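Local coordinates for protein neutral ceramidase (Pseudomonas aeruginosa, PDB 2ZXC) that hydrolyses the N-acyl linkage of ceramides to sphingosine and free fatty acid in a zinc-dependent reaction, and also catalyses the reverse synthesis, at residues E17-G22 / G547-D552; L75-A80 / I126-V131; V302-L307 / A473-L478; C322-G327 / A378-K383; N349-A354 / M506-G511. One frame throughout, in Å; residues are numbered along the deposited sequence.

Contact 1 (E17-G22 / G547-D552); sequences EAAEVG and GHPKND
With its CG anti to the backbone N (chi1 -152°), His548 lays its imidazole toward Glu20, whose own CG stands anti to its carbonyl carbon and leads an extended chain across to the ring. The two side chains cross at about a right angle, and His548 NE2 donates to Glu20 OE1 over 2.7 Å in a nearly straight bond (164°). The carboxylate oxygen lies in the imidazole plane, yet the ring nitrogen comes at it from above the carboxylate plane. On the other ring nitrogen, His548 ND1 accepts from Lys550 N at 3.1 Å, also in plane, so the ring is held at two points of its edge and its rotation is fixed. Lys550 then runs past Ala19 O, bending at chi3, and its NZ reaches Glu20 O at 2.9 Å, above that carbonyl's plane. A water accepts from Lys550 NZ and lies 2.7 Å from Glu20 OE1; a second links Ala18 N to Pro549 O. Glu17 and Lys550 pass at a slant, with Glu17 OE2 3.2 Å from Lys550 CG, and Lys550 NZ has a further acceptor in Thr510 O. Beside these polar groups the Pro549 ring packs tightly on Ala19, CG to CB 3.3 Å. The contact joins the N-terminal and C-terminal parts of the enzyme: Trp588 of strand 584-591 lies against both Ala19 and Pro549, Tyr586 against Pro549, strand 32-36 beside Ala18 and Val21, and helix 120-138 supplies Thr122 to Glu17 OE1 and Lys121 to Lys550 O.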
# COMPACT_ATOMS: atom_id res chain seq x y z
N GLU A 17 13.52 -3.07 -3.77
CA GLU A 17 14.62 -2.70 -4.65
C GLU A 17 14.47 -1.30 -5.21
O GLU A 17 13.52 -1.00 -5.94
CB GLU A 17 14.73 -3.74 -5.76
CG GLU A 17 15.04 -5.13 -5.22
CD GLU A 17 14.67 -6.23 -6.18
OE1 GLU A 17 13.49 -6.66 -6.17
OE2 GLU A 17 15.55 -6.67 -6.95
N ALA A 18 15.42 -0.44 -4.85
CA ALA A 18 15.41 0.97 -5.23
C ALA A 18 15.73 1.30 -6.68
O ALA A 18 15.51 2.43 -7.12
CB ALA A 18 16.34 1.74 -4.31
N ALA A 19 16.27 0.35 -7.43
CA ALA A 19 16.56 0.64 -8.82
C ALA A 19 16.34 -0.54 -9.75
O ALA A 19 16.67 -1.68 -9.43
CB ALA A 19 17.99 1.15 -8.98
N GLU A 20 15.75 -0.23 -10.90
CA GLU A 20 15.48 -1.19 -11.95
C GLU A 20 14.46 -2.30 -11.75
O GLU A 20 14.69 -3.44 -12.17
CB GLU A 20 16.79 -1.78 -12.46
CG GLU A 20 17.77 -0.70 -12.93
CD GLU A 20 18.83 -1.23 -13.87
OE1 GLU A 20 19.45 -2.27 -13.57
OE2 GLU A 20 19.05 -0.59 -14.92
N VAL A 21 13.35 -1.99 -11.10
CA VAL A 21 12.27 -2.96 -11.00
C VAL A 21 10.97 -2.19 -11.18
O VAL A 21 10.72 -1.18 -10.52
CB VAL A 21 12.27 -3.79 -9.67
CG1 VAL A 21 13.54 -3.59 -8.91
CG2 VAL A 21 11.04 -3.51 -8.87
N GLY A 22 10.17 -2.65 -12.14
CA GLY A 22 8.91 -2.00 -12.43
C GLY A 22 8.13 -1.63 -11.19
O GLY A 22 8.06 -2.40 -10.23
N GLY A 547 27.25 1.88 -6.44
CA GLY A 547 26.96 0.57 -6.98
C GLY A 547 25.45 0.43 -7.01
O GLY A 547 24.73 1.21 -6.38
N HIS A 548 24.97 -0.58 -7.73
CA HIS A 548 23.54 -0.83 -7.88
C HIS A 548 22.81 -1.11 -6.57
O HIS A 548 23.09 -2.09 -5.89
CB HIS A 548 23.35 -2.02 -8.82
CG HIS A 548 22.06 -1.99 -9.58
ND1 HIS A 548 20.83 -1.95 -8.96
CD2 HIS A 548 21.81 -2.00 -10.91
CE1 HIS A 548 19.88 -1.94 -9.87
NE2 HIS A 548 20.45 -1.96 -11.07
N PRO A 549 21.84 -0.26 -6.20
CA PRO A 549 21.10 -0.46 -4.94
C PRO A 549 20.41 -1.81 -4.84
O PRO A 549 20.03 -2.25 -3.76
CB PRO A 549 20.12 0.72 -4.90
CG PRO A 549 19.98 1.11 -6.35
CD PRO A 549 21.38 0.96 -6.88
N LYS A 550 20.25 -2.48 -5.98
CA LYS A 550 19.61 -3.79 -6.02
C LYS A 550 20.47 -4.78 -5.24
O LYS A 550 19.99 -5.80 -4.76
CB LYS A 550 19.47 -4.26 -7.46
CG LYS A 550 18.16 -4.94 -7.78
CD LYS A 550 18.07 -5.25 -9.25
CE LYS A 550 16.67 -5.00 -9.78
NZ LYS A 550 16.53 -5.41 -11.20
N ASN A 551 21.76 -4.47 -5.12
CA ASN A 551 22.66 -5.35 -4.39
C ASN A 551 22.26 -5.46 -2.93
O ASN A 551 22.44 -6.51 -2.32
CB ASN A 551 24.09 -4.85 -4.47
CG ASN A 551 24.69 -5.02 -5.85
OD1 ASN A 551 24.63 -6.10 -6.43
ND2 ASN A 551 25.27 -3.95 -6.37
N ASP A 552 21.71 -4.38 -2.38
CA ASP A 552 21.32 -4.38 -0.98
C ASP A 552 20.25 -3.32 -0.71
O ASP A 552 20.44 -2.14 -1.01
CB ASP A 552 22.55 -4.12 -0.10
CG ASP A 552 22.34 -4.52 1.35
OD1 ASP A 552 21.36 -4.07 1.96
OD2 ASP A 552 23.18 -5.28 1.89
O HOH W 1 17.32 -1.14 -3.20
O HOH W 2 18.78 -4.69 -12.65

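Contact 2 (L75-A80 / I126-V131); sequences LARLKA and IVDGIV
Arg77 NE and Asp128 OD1 form the one polar link here, a long salt bridge of 3.8 Å. The carboxylate oxygen sits at the edge of the guanidinium, in its plane, and Arg77 NH2 is almost as near to Asp128 OD1, at 3.9 Å. At this length the attraction is probably electrostatic rather than a directed bond; the planes are 35° apart. A bend at chi2 (-139°) carries the arginine over to the acid, while its NH2 also comes up obliquely to Val127 CG2 at 4.2 Å. Helix 68-81 is the crossover of a beta-alpha-beta unit, linking the parallel neighbours 54-61 and 91-95, and helix 120-138 packs beside it in broadly the same direction, the short segments crossing at -43° with axes 10.3 Å apart. That spacing is bridged by side chains alone. Val131 fills the middle: its CG1, anti to the backbone N, lies 4.1 Å from Leu78 CD2 as the two side chains slide past each other in opposite directions, and its CG2 reaches the aliphatic base of Arg77, 4.2 Å from CB. On the side toward strand 91-95, Leu78 rests on Val91 and Ile130 on Leu93. Val127 continues the helix pairing onto Val74 and Lys73.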
# COMPACT_ATOMS: atom_id res chain seq x y z
N LEU A 75 1.83 -15.29 7.14
CA LEU A 75 1.07 -16.08 8.08
C LEU A 75 1.73 -17.43 8.35
O LEU A 75 1.66 -17.93 9.46
CB LEU A 75 -0.37 -16.26 7.59
CG LEU A 75 -1.18 -15.18 8.31
CD1 LEU A 75 -1.79 -14.21 7.32
CD2 LEU A 75 -2.24 -15.84 9.16
N ALA A 76 2.38 -17.99 7.34
CA ALA A 76 3.07 -19.27 7.53
C ALA A 76 4.17 -19.04 8.56
O ALA A 76 4.39 -19.88 9.43
CB ALA A 76 3.66 -19.76 6.21
N ARG A 77 4.85 -17.91 8.46
CA ARG A 77 5.91 -17.60 9.41
C ARG A 77 5.35 -17.34 10.80
O ARG A 77 5.92 -17.79 11.80
CB ARG A 77 6.72 -16.39 8.97
CG ARG A 77 7.60 -16.62 7.76
CD ARG A 77 8.95 -15.95 7.96
NE ARG A 77 9.58 -15.61 6.68
CZ ARG A 77 9.84 -16.48 5.72
NH1 ARG A 77 9.53 -17.76 5.87
NH2 ARG A 77 10.43 -16.08 4.60
N LEU A 78 4.24 -16.61 10.88
CA LEU A 78 3.63 -16.31 12.16
C LEU A 78 3.07 -17.57 12.81
O LEU A 78 3.15 -17.72 14.03
CB LEU A 78 2.51 -15.28 12.00
CG LEU A 78 2.91 -13.87 11.53
CD1 LEU A 78 1.66 -13.02 11.41
CD2 LEU A 78 3.87 -13.24 12.51
N LYS A 79 2.51 -18.47 12.01
CA LYS A 79 1.96 -19.70 12.55
C LYS A 79 3.06 -20.63 13.05
O LYS A 79 2.93 -21.25 14.10
CB LYS A 79 1.09 -20.41 11.51
CG LYS A 79 -0.22 -19.69 11.20
CD LYS A 79 -1.21 -20.57 10.43
CE LYS A 79 -0.75 -20.85 9.01
NZ LYS A 79 -1.73 -21.73 8.29
N ALA A 80 4.15 -20.72 12.30
CA ALA A 80 5.26 -21.59 12.67
C ALA A 80 6.05 -21.04 13.85
O ALA A 80 6.52 -21.79 14.70
CB ALA A 80 6.19 -21.77 11.47
N ILE A 126 9.34 -7.52 1.92
CA ILE A 126 7.99 -7.20 2.34
C ILE A 126 7.47 -8.16 3.40
O ILE A 126 6.96 -7.72 4.44
CB ILE A 126 7.04 -7.15 1.12
CG1 ILE A 126 7.31 -5.87 0.33
CG2 ILE A 126 5.59 -7.20 1.58
CD1 ILE A 126 6.72 -5.86 -1.04
N VAL A 127 7.58 -9.47 3.18
CA VAL A 127 7.08 -10.39 4.19
C VAL A 127 7.88 -10.29 5.48
O VAL A 127 7.31 -10.33 6.57
CB VAL A 127 7.09 -11.87 3.71
CG1 VAL A 127 6.57 -11.95 2.29
CG2 VAL A 127 8.45 -12.47 3.84
N ASP A 128 9.21 -10.14 5.37
CA ASP A 128 10.06 -10.04 6.55
C ASP A 128 9.76 -8.77 7.35
O ASP A 128 9.75 -8.80 8.57
CB ASP A 128 11.54 -10.06 6.17
CG ASP A 128 11.97 -11.35 5.51
OD1 ASP A 128 11.23 -12.36 5.60
OD2 ASP A 128 13.05 -11.37 4.88
N GLY A 129 9.53 -7.67 6.64
CA GLY A 129 9.24 -6.41 7.30
C GLY A 129 7.89 -6.44 8.00
O GLY A 129 7.72 -5.90 9.09
N ILE A 130 6.92 -7.08 7.37
CA ILE A 130 5.60 -7.17 7.98
C ILE A 130 5.71 -8.00 9.26
O ILE A 130 5.25 -7.57 10.32
CB ILE A 130 4.58 -7.82 7.02
CG1 ILE A 130 4.29 -6.85 5.86
CG2 ILE A 130 3.29 -8.15 7.77
CD1 ILE A 130 3.32 -7.38 4.84
N VAL A 131 6.34 -9.17 9.16
CA VAL A 131 6.51 -10.01 10.33
C VAL A 131 7.24 -9.22 11.41
O VAL A 131 6.86 -9.23 12.58
CB VAL A 131 7.31 -11.30 10.01
CG1 VAL A 131 7.65 -12.05 11.29
CG2 VAL A 131 6.51 -12.20 9.09

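Contact 3 (V302-L307 / A473-L478); sequences VDFTRL and AAYQQL
Leu478 and Phe304 meet closely, with Leu478 CD1 3.6 Å from Phe304 CZ as the two side chains pass at a slant. The other methyl of the leucine turns to the strand end, where Leu478 CD2 lies 3.9 Å from Val302 CG1. Leu307 comes at the same leucine tip to tip, its CD1 4.0 Å from Leu478 CD1, so Leu478 is wedged among three apolar side chains of segment 302-307. Beside it the Phe304 ring makes a T-shaped pair with Tyr475: the phenylalanine edge points to one face of the tyrosine, centroids 5.2 Å apart and planes at 61°, with CE2 of Phe304 3.7 Å from CZ of Tyr475.

The chain reversal after the strand positions Leu307 against Phe304. A type II turn from Phe304 to Leu307, closed by Leu307 N to Phe304 O at 3.0 Å, brings Leu307 back so that its CD1 also lies over one face of the Phe304 ring, toward the rim. Farther out, each aromatic has a second edge-to-face partner, Phe304 in Tyr467 and Tyr475 in Phe412, while Leu393 of the adjoining strand 392-400 touches both. The arrangement is an apolar helix-on-sheet interface, in which helix 471-488 packs against the end of edge strand 295-303 of a four-stranded mixed sheet and the turn beyond it.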
# COMPACT_ATOMS: atom_id res chain seq x y z
N VAL A 302 -12.31 -18.11 0.32
CA VAL A 302 -13.47 -18.45 -0.49
C VAL A 302 -13.08 -18.67 -1.93
O VAL A 302 -12.44 -17.82 -2.54
CB VAL A 302 -14.53 -17.33 -0.45
CG1 VAL A 302 -15.76 -17.76 -1.23
CG2 VAL A 302 -14.90 -16.99 0.99
N ASP A 303 -13.45 -19.83 -2.47
CA ASP A 303 -13.17 -20.12 -3.87
C ASP A 303 -14.27 -19.40 -4.65
O ASP A 303 -15.44 -19.75 -4.54
CB ASP A 303 -13.22 -21.63 -4.11
CG ASP A 303 -13.00 -21.98 -5.57
OD1 ASP A 303 -12.30 -21.23 -6.27
OD2 ASP A 303 -13.54 -23.02 -6.02
N PHE A 304 -13.88 -18.39 -5.41
CA PHE A 304 -14.83 -17.60 -6.18
C PHE A 304 -15.33 -18.26 -7.45
O PHE A 304 -16.34 -17.84 -8.01
CB PHE A 304 -14.21 -16.24 -6.54
CG PHE A 304 -14.42 -15.19 -5.49
CD1 PHE A 304 -14.30 -15.50 -4.14
CD2 PHE A 304 -14.74 -13.88 -5.85
CE1 PHE A 304 -14.50 -14.53 -3.16
CE2 PHE A 304 -14.94 -12.90 -4.88
CZ PHE A 304 -14.82 -13.23 -3.53
N THR A 305 -14.65 -19.31 -7.88
CA THR A 305 -15.02 -20.02 -9.10
C THR A 305 -16.46 -20.50 -9.10
O THR A 305 -16.82 -21.46 -8.42
CB THR A 305 -14.10 -21.22 -9.34
OG1 THR A 305 -12.75 -20.75 -9.43
CG2 THR A 305 -14.47 -21.94 -10.63
N ARG A 306 -17.30 -19.81 -9.86
CA ARG A 306 -18.70 -20.17 -9.96
C ARG A 306 -19.39 -20.18 -8.60
O ARG A 306 -20.23 -21.03 -8.31
CB ARG A 306 -18.83 -21.54 -10.65
CG ARG A 306 -18.27 -21.55 -12.07
CD ARG A 306 -18.68 -22.81 -12.83
NE ARG A 306 -18.03 -24.01 -12.29
CZ ARG A 306 -16.78 -24.36 -12.56
NH1 ARG A 306 -16.27 -25.46 -12.02
NH2 ARG A 306 -16.03 -23.62 -13.37
N LEU A 307 -19.04 -19.21 -7.77
CA LEU A 307 -19.62 -19.09 -6.43
C LEU A 307 -21.12 -18.78 -6.52
O LEU A 307 -21.54 -17.83 -7.20
CB LEU A 307 -18.91 -17.98 -5.65
CG LEU A 307 -19.06 -17.88 -4.13
CD1 LEU A 307 -18.31 -16.67 -3.63
CD2 LEU A 307 -20.52 -17.76 -3.74
N ALA A 473 -22.22 -8.12 -5.37
CA ALA A 473 -23.23 -8.88 -4.63
C ALA A 473 -22.60 -10.05 -3.87
O ALA A 473 -22.95 -10.31 -2.72
CB ALA A 473 -24.31 -9.40 -5.59
N ALA A 474 -21.68 -10.75 -4.52
CA ALA A 474 -21.01 -11.89 -3.90
C ALA A 474 -20.28 -11.45 -2.63
O ALA A 474 -20.40 -12.08 -1.58
CB ALA A 474 -20.02 -12.54 -4.88
N TYR A 475 -19.53 -10.36 -2.74
CA TYR A 475 -18.80 -9.83 -1.59
C TYR A 475 -19.77 -9.43 -0.49
O TYR A 475 -19.50 -9.64 0.69
CB TYR A 475 -17.97 -8.62 -2.00
CG TYR A 475 -16.61 -8.96 -2.54
CD1 TYR A 475 -15.61 -9.46 -1.71
CD2 TYR A 475 -16.30 -8.76 -3.88
CE1 TYR A 475 -14.33 -9.74 -2.19
CE2 TYR A 475 -15.03 -9.04 -4.38
CZ TYR A 475 -14.05 -9.53 -3.53
OH TYR A 475 -12.79 -9.79 -4.02
N GLN A 476 -20.89 -8.83 -0.87
CA GLN A 476 -21.87 -8.42 0.12
C GLN A 476 -22.45 -9.67 0.78
O GLN A 476 -22.75 -9.67 1.97
CB GLN A 476 -22.99 -7.59 -0.52
CG GLN A 476 -23.90 -6.92 0.50
CD GLN A 476 -24.78 -5.86 -0.12
OE1 GLN A 476 -24.29 -4.98 -0.82
NE2 GLN A 476 -26.08 -5.95 0.13
N GLN A 477 -22.60 -10.74 0.01
CA GLN A 477 -23.13 -11.97 0.58
C GLN A 477 -22.12 -12.63 1.51
O GLN A 477 -22.48 -13.21 2.53
CB GLN A 477 -23.49 -12.96 -0.53
CG GLN A 477 -24.15 -14.23 -0.01
CD GLN A 477 -24.36 -15.25 -1.11
OE1 GLN A 477 -23.52 -16.14 -1.32
NE2 GLN A 477 -25.47 -15.13 -1.83
N LEU A 478 -20.84 -12.54 1.15
CA LEU A 478 -19.79 -13.15 1.96
C LEU A 478 -19.62 -12.42 3.28
O LEU A 478 -19.53 -13.06 4.33
CB LEU A 478 -18.48 -13.17 1.17
CG LEU A 478 -18.56 -14.06 -0.08
CD1 LEU A 478 -17.43 -13.73 -1.05
CD2 LEU A 478 -18.51 -15.51 0.36

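Contact 4 (C322-G327 / A378-K383); sequences CTAAIG and ADTGNK
Thr380 sets its side chain against Ala324: its CB carries OG1 to within 3.4 Å of Ala324 CB, because OG1 stands between the backbone N and the carbonyl carbon (chi1 59°). The same OG1 is hydrogen-bonded to Thr389, whose segment lies on the way to strand 392-400.

Around this side chain the two backbones do most of the work. Gly381 N donates to Ala324 O at 2.9 Å, from above the carbonyl plane, and the chains come close there, Gly381 CA to Ala324 CA 4.4 Å. A water sits within hydrogen-bonding distance of Ala324 O, Thr323 OG1 and Asp379 OD1, so it lies between Thr323 and Ala324 on one side and Asp379 of the facing turn on the other. Asp379 OD1 also accepts from Asn382 N at 2.9 Å, an Asx motif that ties the turn to itself, with the donor above the carboxylate plane.

Past Ala325, whose CA makes a CH...O contact to Ala378 O, the pairing becomes regular. Ile326 N to Ala378 O is 2.9 Å and Ala378 N to Ile326 O is 3.1 Å, both nearly straight and in the carbonyl planes. The disulfide from Cys322 to Cys370 ties the start of 322-327 to helix 365-370, just ahead of strand 376-378. The whole is a two-stranded antiparallel ribbon, strand 326-327 with 376-378, made at a hydrogen-bonded pair and running out into a water-bridged turn; Ile326 lies about 8 Å, side chain to side chain, from the zinc ligand Tyr448.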
# COMPACT_ATOMS: atom_id res chain seq x y z
N CYS A 322 -18.68 -15.37 -12.48
CA CYS A 322 -18.00 -15.80 -13.70
C CYS A 322 -16.53 -16.01 -13.34
O CYS A 322 -16.07 -15.53 -12.29
CB CYS A 322 -18.04 -14.72 -14.79
SG CYS A 322 -19.49 -13.64 -14.87
N THR A 323 -15.79 -16.71 -14.19
CA THR A 323 -14.37 -16.87 -13.94
C THR A 323 -13.81 -15.51 -14.35
O THR A 323 -14.44 -14.81 -15.13
CB THR A 323 -13.74 -17.97 -14.82
OG1 THR A 323 -14.30 -17.92 -16.13
CG2 THR A 323 -13.99 -19.34 -14.21
N ALA A 324 -12.65 -15.15 -13.81
CA ALA A 324 -12.04 -13.85 -14.08
C ALA A 324 -11.80 -13.44 -15.53
O ALA A 324 -11.37 -14.24 -16.37
CB ALA A 324 -10.74 -13.75 -13.31
N ALA A 325 -12.08 -12.17 -15.82
CA ALA A 325 -11.88 -11.61 -17.15
C ALA A 325 -11.75 -10.10 -17.04
O ALA A 325 -12.40 -9.47 -16.21
CB ALA A 325 -13.04 -11.95 -18.06
N ILE A 326 -10.91 -9.51 -17.88
CA ILE A 326 -10.76 -8.07 -17.89
C ILE A 326 -11.27 -7.52 -19.21
O ILE A 326 -10.97 -8.05 -20.27
CB ILE A 326 -9.30 -7.66 -17.67
CG1 ILE A 326 -8.90 -8.04 -16.26
CG2 ILE A 326 -9.14 -6.16 -17.85
CD1 ILE A 326 -7.57 -7.49 -15.85
N GLY A 327 -12.07 -6.47 -19.13
CA GLY A 327 -12.61 -5.88 -20.34
C GLY A 327 -11.93 -4.58 -20.69
O GLY A 327 -11.16 -4.03 -19.90
N ALA A 378 -9.07 -9.75 -22.00
CA ALA A 378 -8.26 -10.86 -21.54
C ALA A 378 -9.00 -11.80 -20.59
O ALA A 378 -9.55 -11.38 -19.56
CB ALA A 378 -7.00 -10.33 -20.86
N ASP A 379 -9.03 -13.08 -20.96
CA ASP A 379 -9.66 -14.11 -20.15
C ASP A 379 -8.56 -14.63 -19.22
O ASP A 379 -7.88 -15.62 -19.54
CB ASP A 379 -10.17 -15.23 -21.06
CG ASP A 379 -10.73 -16.40 -20.27
OD1 ASP A 379 -10.47 -16.49 -19.05
OD2 ASP A 379 -11.42 -17.25 -20.89
N THR A 380 -8.40 -13.97 -18.09
CA THR A 380 -7.37 -14.33 -17.12
C THR A 380 -7.69 -15.58 -16.30
O THR A 380 -6.78 -16.26 -15.82
CB THR A 380 -7.12 -13.17 -16.16
OG1 THR A 380 -8.34 -12.84 -15.48
CG2 THR A 380 -6.63 -11.94 -16.94
N GLY A 381 -8.97 -15.88 -16.14
CA GLY A 381 -9.35 -17.05 -15.37
C GLY A 381 -9.07 -18.39 -16.01
O GLY A 381 -8.85 -19.38 -15.31
N ASN A 382 -9.07 -18.44 -17.34
CA ASN A 382 -8.85 -19.68 -18.08
C ASN A 382 -7.42 -19.89 -18.57
O ASN A 382 -7.12 -20.89 -19.22
CB ASN A 382 -9.81 -19.75 -19.27
CG ASN A 382 -11.25 -19.93 -18.84
OD1 ASN A 382 -12.16 -19.32 -19.40
ND2 ASN A 382 -11.47 -20.78 -17.84
N LYS A 383 -6.54 -18.94 -18.26
CA LYS A 383 -5.15 -19.03 -18.67
C LYS A 383 -4.54 -20.31 -18.13
O LYS A 383 -4.94 -20.81 -17.08
CB LYS A 383 -4.36 -17.83 -18.15
CG LYS A 383 -4.66 -16.53 -18.88
CD LYS A 383 -4.06 -16.53 -20.28
CE LYS A 383 -4.41 -15.26 -21.03
NZ LYS A 383 -3.75 -15.20 -22.36
O HOH W 3 -12.17 -16.77 -17.22

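Contact 5 (N349-A354 / M506-G511); sequences NPFLSA and MNFQTG
Phe508 lies flat against the first turn of helix 350-355, one face of its ring turned to the backbone of Pro350 and Phe351. Pro350 O sits 4.0 Å above that face, over the ring centre, and Pro350 CB comes within 3.5 Å of Phe508 CD2. Farther along the ring, CZ of Phe508 meets Ala354 CB at 3.6 Å. The two phenylalanine side chains cross at about a right angle. Phe351 meets Phe508 CD1 with its CA (3.6 Å), CB and ring CD1, the ring lying oblique to it, and CG anti to the backbone N (chi1 180°) sends that ring past Phe508 to Met506. Bent at chi3, Met506 brings CE to 4.0 Å from Phe351 CE1, and its SD lies in plane at the edge of the Phe508 ring.

Asn349, the N-cap, accepts from Leu352 N at OD1; on the facing loop Asn507 OD1 accepts from Gln509 N, an Asx turn that spans Phe508. This surface contact joins helix 350-355, in the N-terminal part of the enzyme, to the C-terminal loop after helix 471-488. Its grip rests on shape and van der Waals attraction, since the directional bonds lie within each segment or run elsewhere, such as to Leu116 and Phe118.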
# COMPACT_ATOMS: atom_id res chain seq x y z
N ASN A 349 8.19 -7.19 -23.67
CA ASN A 349 7.84 -7.97 -22.50
C ASN A 349 8.08 -9.47 -22.69
O ASN A 349 7.19 -10.20 -23.15
CB ASN A 349 6.39 -7.73 -22.11
CG ASN A 349 6.13 -8.06 -20.66
OD1 ASN A 349 6.59 -9.10 -20.17
ND2 ASN A 349 5.40 -7.20 -19.98
N PRO A 350 9.28 -9.94 -22.34
CA PRO A 350 9.69 -11.35 -22.44
C PRO A 350 8.81 -12.21 -21.55
O PRO A 350 8.53 -13.37 -21.85
CB PRO A 350 11.14 -11.32 -21.95
CG PRO A 350 11.58 -9.91 -22.25
CD PRO A 350 10.38 -9.10 -21.84
N PHE A 351 8.38 -11.62 -20.44
CA PHE A 351 7.54 -12.32 -19.48
C PHE A 351 6.17 -12.56 -20.09
O PHE A 351 5.62 -13.65 -19.99
CB PHE A 351 7.41 -11.48 -18.20
CG PHE A 351 6.54 -12.10 -17.14
CD1 PHE A 351 6.69 -13.44 -16.79
CD2 PHE A 351 5.61 -11.33 -16.45
CE1 PHE A 351 5.92 -14.01 -15.77
CE2 PHE A 351 4.84 -11.89 -15.43
CZ PHE A 351 4.99 -13.24 -15.09
N LEU A 352 5.62 -11.54 -20.75
CA LEU A 352 4.31 -11.67 -21.36
C LEU A 352 4.29 -12.76 -22.44
O LEU A 352 3.38 -13.59 -22.46
CB LEU A 352 3.87 -10.33 -21.96
CG LEU A 352 2.37 -10.02 -21.88
CD1 LEU A 352 2.08 -8.77 -22.69
CD2 LEU A 352 1.55 -11.18 -22.40
N SER A 353 5.28 -12.76 -23.33
CA SER A 353 5.33 -13.76 -24.39
C SER A 353 5.61 -15.18 -23.87
O SER A 353 5.16 -16.16 -24.46
CB SER A 353 6.37 -13.37 -25.45
OG SER A 353 7.57 -12.92 -24.85
N ALA A 354 6.35 -15.28 -22.77
CA ALA A 354 6.64 -16.59 -22.20
C ALA A 354 5.34 -17.16 -21.63
O ALA A 354 5.17 -18.37 -21.53
CB ALA A 354 7.67 -16.46 -21.09
N MET A 506 8.20 -17.01 -12.53
CA MET A 506 9.22 -16.68 -13.51
C MET A 506 9.65 -15.24 -13.30
O MET A 506 8.95 -14.47 -12.63
CB MET A 506 8.69 -16.82 -14.94
CG MET A 506 8.41 -18.24 -15.39
SD MET A 506 7.95 -18.27 -17.14
CE MET A 506 6.25 -17.78 -17.05
N ASN A 507 10.78 -14.88 -13.88
CA ASN A 507 11.29 -13.52 -13.77
C ASN A 507 12.22 -13.22 -14.93
O ASN A 507 13.24 -13.87 -15.11
CB ASN A 507 12.04 -13.34 -12.45
CG ASN A 507 12.69 -11.97 -12.34
OD1 ASN A 507 12.11 -10.96 -12.74
ND2 ASN A 507 13.89 -11.93 -11.78
N PHE A 508 11.86 -12.21 -15.72
CA PHE A 508 12.67 -11.83 -16.86
C PHE A 508 13.35 -10.48 -16.63
O PHE A 508 13.95 -9.92 -17.55
CB PHE A 508 11.82 -11.82 -18.14
CG PHE A 508 11.40 -13.19 -18.59
CD1 PHE A 508 10.38 -13.88 -17.94
CD2 PHE A 508 12.07 -13.83 -19.64
CE1 PHE A 508 10.03 -15.18 -18.31
CE2 PHE A 508 11.73 -15.13 -20.02
CZ PHE A 508 10.71 -15.80 -19.36
N GLN A 509 13.24 -9.97 -15.41
CA GLN A 509 13.88 -8.70 -15.07
C GLN A 509 15.29 -9.03 -14.60
O GLN A 509 15.48 -9.82 -13.67
CB GLN A 509 13.11 -7.99 -13.95
CG GLN A 509 13.86 -6.81 -13.30
CD GLN A 509 14.19 -5.69 -14.28
OE1 GLN A 509 13.31 -5.09 -14.89
NE2 GLN A 509 15.48 -5.40 -14.42
N THR A 510 16.28 -8.44 -15.25
CA THR A 510 17.67 -8.69 -14.92
C THR A 510 18.05 -8.16 -13.55
O THR A 510 17.53 -7.15 -13.08
CB THR A 510 18.62 -8.05 -15.93
OG1 THR A 510 18.18 -8.35 -17.26
CG2 THR A 510 20.02 -8.60 -15.74
N GLY A 511 18.98 -8.86 -12.91
CA GLY A 511 19.47 -8.45 -11.61
C GLY A 511 20.74 -7.65 -11.86
O GLY A 511 20.91 -7.07 -12.94

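How the contacts relate
Contacts 1, 2 and 3 are buried, contact 4 partly so, and contact 5 lies at the surface. Contacts 1 and 5 are neighbours and both join the N-terminal and C-terminal parts of the enzyme; they touch where Lys550 NZ meets Thr510 O, yet the first is built of charged and backbone polar bonds and the second of aromatic and aliphatic contacts. Contacts 3 and 4, centres about 16 Å apart, lie within the N-terminal part: side chains alone do the joining in one, mainly backbone bonds and a water in the other. Contact 2 touches no other contact, but its helix 120-138 also supplies Thr122 to Glu17 of contact 1. Contacts 2 to 5 are nested in the long loop that contact 1 closes.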